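Local coordinates for folylpolyglutamate synthase/dihydrofolate synthase (Thermotoga maritima, PDB 1O5Z), which probably adds L-glutamate to 7,8-dihydropteroate and to tetrahydrofolyl-polyglutamate chains at the expense of ATP, with magnesium as cofactor, at residues 368-373 and 399-404. Residues are numbered along the deposited sequence; the frame is centred on the assembly and turned at random.
Sequences FERVIV and EVIEDP
Arg370 lays the NE side of its guanidinium along the carboxylate of Glu399, a side-on salt bridge with one nitrogen for each oxygen. Arg370 NE reaches Glu399 OE2 at 2.7 Å, and Arg370 NH2 meets Glu399 OE1 at 3.0 Å in the straighter bond of the two, 166° at the hydrogen. Both oxygens are approached on their syn side, but the two planes are turned 24° apart, so the pairing is somewhat twisted, with NE well out of the carboxylate plane. The arginine chain is extended, with CG anti to the backbone N (chi1 -177°), which carries the guanidinium to the neighbouring strand. Ile372 CD1 rests over one guanidinium face near its rim, while NH1 turns to the carbonyl of Ser410; these partners together limit the group's rotation. On the face of the sheet that carries Glu399, Ile372 CG2 packs against Ile401 CG1 at 3.7 Å, and Ala407 of helix 404-409 touches both isoleucines. Val373 and Val400 point to the other face, against helix 384-394. Between the faces runs a parallel backbone pairing: Glu399 N donates to Val371 O, Glu399 O accepts from Val373 N at 2.9 Å, and Ile401 N closes on Val373 O at 3.0 Å. Strand 399-400, outermost at one side of the mixed six-stranded sheet, is joined to strand 370-373 through helix 384-394, the beta-alpha-beta crossover of an alpha/beta sheet, here in the Mur ligase-type glutamate ligase domain.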
ATOM      1  N   PHE A 368       4.988  25.015  -9.485  1.00 48.16           N
ATOM      2  CA  PHE A 368       3.639  25.414  -9.116  1.00 47.29           C
ATOM      3  C   PHE A 368       3.422  26.881  -9.361  1.00 47.36           C
ATOM      4  O   PHE A 368       4.323  27.702  -9.200  1.00 47.21           O
ATOM      5  CB  PHE A 368       3.380  25.046  -7.675  1.00 46.32           C
ATOM      6  CG  PHE A 368       3.417  23.601  -7.457  1.00 45.80           C
ATOM      7  CD1 PHE A 368       2.312  22.829  -7.755  1.00 45.25           C
ATOM      8  CD2 PHE A 368       4.576  22.974  -7.036  1.00 46.11           C
ATOM      9  CE1 PHE A 368       2.348  21.471  -7.575  1.00 43.48           C
ATOM     10  CE2 PHE A 368       4.611  21.600  -6.868  1.00 45.04           C
ATOM     11  CZ  PHE A 368       3.497  20.864  -7.135  1.00 45.62           C
ATOM     12  N   GLU A 369       2.211  27.184  -9.775  1.00 46.69           N
ATOM     13  CA  GLU A 369       1.793  28.519  -9.971  1.00 46.99           C
ATOM     14  C   GLU A 369       1.420  29.095  -8.610  1.00 46.85           C
ATOM     15  O   GLU A 369       1.310  30.271  -8.464  1.00 47.53           O
ATOM     16  CB  GLU A 369       0.560  28.473 -10.849  1.00 47.55           C
ATOM     17  CG  GLU A 369       0.379  29.629 -11.773  1.00 49.84           C
ATOM     18  CD  GLU A 369       1.312  29.536 -12.922  1.00 53.86           C
ATOM     19  OE1 GLU A 369       1.501  30.578 -13.577  1.00 58.32           O
ATOM     20  OE2 GLU A 369       1.843  28.421 -13.140  1.00 57.40           O
ATOM     21  N   ARG A 370       1.170  28.256  -7.625  1.00 46.40           N
ATOM     22  CA  ARG A 370       0.637  28.713  -6.368  1.00 46.56           C
ATOM     23  C   ARG A 370       0.961  27.679  -5.315  1.00 46.07           C
ATOM     24  O   ARG A 370       0.812  26.465  -5.560  1.00 45.99           O
ATOM     25  CB  ARG A 370      -0.872  28.873  -6.482  1.00 46.76           C
ATOM     26  CG  ARG A 370      -1.547  29.429  -5.249  1.00 47.02           C
ATOM     27  CD  ARG A 370      -3.026  29.584  -5.431  1.00 47.75           C
ATOM     28  NE  ARG A 370      -3.683  30.011  -4.195  1.00 49.32           N
ATOM     29  CZ  ARG A 370      -4.963  29.851  -3.960  1.00 49.32           C
ATOM     30  NH1 ARG A 370      -5.722  29.246  -4.843  1.00 49.22           N
ATOM     31  NH2 ARG A 370      -5.492  30.265  -2.817  1.00 50.60           N
ATOM     32  N   VAL A 371       1.448  28.164  -4.171  1.00 45.26           N
ATOM     33  CA  VAL A 371       1.883  27.323  -3.089  1.00 44.68           C
ATOM     34  C   VAL A 371       1.170  27.763  -1.819  1.00 44.99           C
ATOM     35  O   VAL A 371       1.166  28.936  -1.436  1.00 45.32           O
ATOM     36  CB  VAL A 371       3.421  27.310  -2.916  1.00 45.35           C
ATOM     37  CG1 VAL A 371       3.848  26.409  -1.740  1.00 44.82           C
ATOM     38  CG2 VAL A 371       4.108  26.857  -4.211  1.00 45.46           C
ATOM     39  N   ILE A 372       0.520  26.780  -1.216  1.00 44.67           N
ATOM     40  CA  ILE A 372      -0.222  26.926  -0.002  1.00 44.73           C
ATOM     41  C   ILE A 372       0.335  25.905   0.992  1.00 44.08           C
ATOM     42  O   ILE A 372       0.298  24.729   0.744  1.00 42.82           O
ATOM     43  CB  ILE A 372      -1.698  26.618  -0.239  1.00 44.81           C
ATOM     44  CG1 ILE A 372      -2.270  27.515  -1.337  1.00 45.07           C
ATOM     45  CG2 ILE A 372      -2.465  26.744   1.073  1.00 43.25           C
ATOM     46  CD1 ILE A 372      -3.654  27.083  -1.768  1.00 45.72           C
ATOM     47  N   VAL A 373       0.858  26.395   2.110  1.00 43.89           N
ATOM     48  CA  VAL A 373       1.321  25.577   3.191  1.00 43.33           C
ATOM     49  C   VAL A 373       0.123  25.477   4.120  1.00 43.78           C
ATOM     50  O   VAL A 373      -0.568  26.464   4.386  1.00 43.35           O
ATOM     51  CB  VAL A 373       2.498  26.245   3.949  1.00 43.30           C
ATOM     52  CG1 VAL A 373       3.016  25.335   5.047  1.00 43.72           C
ATOM     53  CG2 VAL A 373       3.636  26.611   2.970  1.00 41.93           C
ATOM     54  N   GLU A 399       1.322  31.080   0.504  1.00 53.41           N
ATOM     55  CA  GLU A 399       0.164  31.384   1.344  1.00 51.86           C
ATOM     56  C   GLU A 399       0.110  30.353   2.421  1.00 50.02           C
ATOM     57  O   GLU A 399       0.620  29.275   2.264  1.00 49.44           O
ATOM     58  CB  GLU A 399      -1.159  31.349   0.587  1.00 51.65           C
ATOM     59  CG  GLU A 399      -1.102  32.036  -0.754  1.00 52.12           C
ATOM     60  CD  GLU A 399      -2.309  31.749  -1.614  1.00 51.80           C
ATOM     61  OE1 GLU A 399      -3.401  31.526  -1.055  1.00 47.54           O
ATOM     62  OE2 GLU A 399      -2.143  31.774  -2.852  1.00 51.26           O
ATOM     63  N   VAL A 400      -0.515  30.720   3.521  1.00 48.77           N
ATOM     64  CA  VAL A 400      -0.743  29.823   4.618  1.00 47.43           C
ATOM     65  C   VAL A 400      -2.221  29.717   4.763  1.00 46.63           C
ATOM     66  O   VAL A 400      -2.893  30.700   5.054  1.00 45.19           O
ATOM     67  CB  VAL A 400      -0.137  30.339   5.933  1.00 47.46           C
ATOM     68  CG1 VAL A 400      -0.278  29.272   7.044  1.00 47.10           C
ATOM     69  CG2 VAL A 400       1.330  30.739   5.728  1.00 46.99           C
ATOM     70  N   ILE A 401      -2.735  28.517   4.529  1.00 46.43           N
ATOM     71  CA  ILE A 401      -4.144  28.225   4.830  1.00 46.50           C
ATOM     72  C   ILE A 401      -4.104  27.020   5.725  1.00 45.87           C
ATOM     73  O   ILE A 401      -3.843  25.875   5.281  1.00 44.62           O
ATOM     74  CB  ILE A 401      -4.986  27.934   3.580  1.00 46.84           C
ATOM     75  CG1 ILE A 401      -4.914  29.070   2.558  1.00 48.06           C
ATOM     76  CG2 ILE A 401      -6.429  27.724   3.987  1.00 47.42           C
ATOM     77  CD1 ILE A 401      -5.686  28.781   1.288  1.00 47.02           C
ATOM     78  N   GLU A 402      -4.330  27.284   6.997  1.00 45.27           N
ATOM     79  CA  GLU A 402      -4.042  26.305   8.025  1.00 45.84           C
ATOM     80  C   GLU A 402      -4.930  25.059   8.001  1.00 45.08           C
ATOM     81  O   GLU A 402      -4.441  23.944   8.159  1.00 44.66           O
ATOM     82  CB  GLU A 402      -4.032  27.010   9.365  1.00 46.44           C
ATOM     83  CG  GLU A 402      -2.816  27.910   9.430  1.00 50.47           C
ATOM     84  CD  GLU A 402      -2.390  28.166  10.856  1.00 56.62           C
ATOM     85  OE1 GLU A 402      -3.010  27.561  11.769  1.00 58.18           O
ATOM     86  OE2 GLU A 402      -1.420  28.951  11.060  1.00 64.37           O
ATOM     87  N   ASP A 403      -6.232  25.257   7.784  1.00 44.79           N
ATOM     88  CA  ASP A 403      -7.153  24.167   7.561  1.00 44.15           C
ATOM     89  C   ASP A 403      -6.965  23.635   6.168  1.00 44.18           C
ATOM     90  O   ASP A 403      -7.239  24.359   5.206  1.00 44.63           O
ATOM     91  CB  ASP A 403      -8.595  24.646   7.693  1.00 43.61           C
ATOM     92  CG  ASP A 403      -9.620  23.575   7.345  1.00 42.06           C
ATOM     93  OD1 ASP A 403      -9.297  22.370   7.223  1.00 35.82           O
ATOM     94  OD2 ASP A 403     -10.823  23.865   7.172  1.00 45.93           O
ATOM     95  N   PRO A 404      -6.525  22.380   6.040  1.00 44.54           N
ATOM     96  CA  PRO A 404      -6.208  21.844   4.706  1.00 44.67           C
ATOM     97  C   PRO A 404      -7.420  21.701   3.787  1.00 44.75           C
ATOM     98  O   PRO A 404      -7.256  21.588   2.601  1.00 44.81           O
ATOM     99  CB  PRO A 404      -5.573  20.476   5.012  1.00 44.59           C
ATOM    100  CG  PRO A 404      -5.989  20.109   6.363  1.00 45.15           C
ATOM    101  CD  PRO A 404      -6.190  21.411   7.111  1.00 44.46           C
TER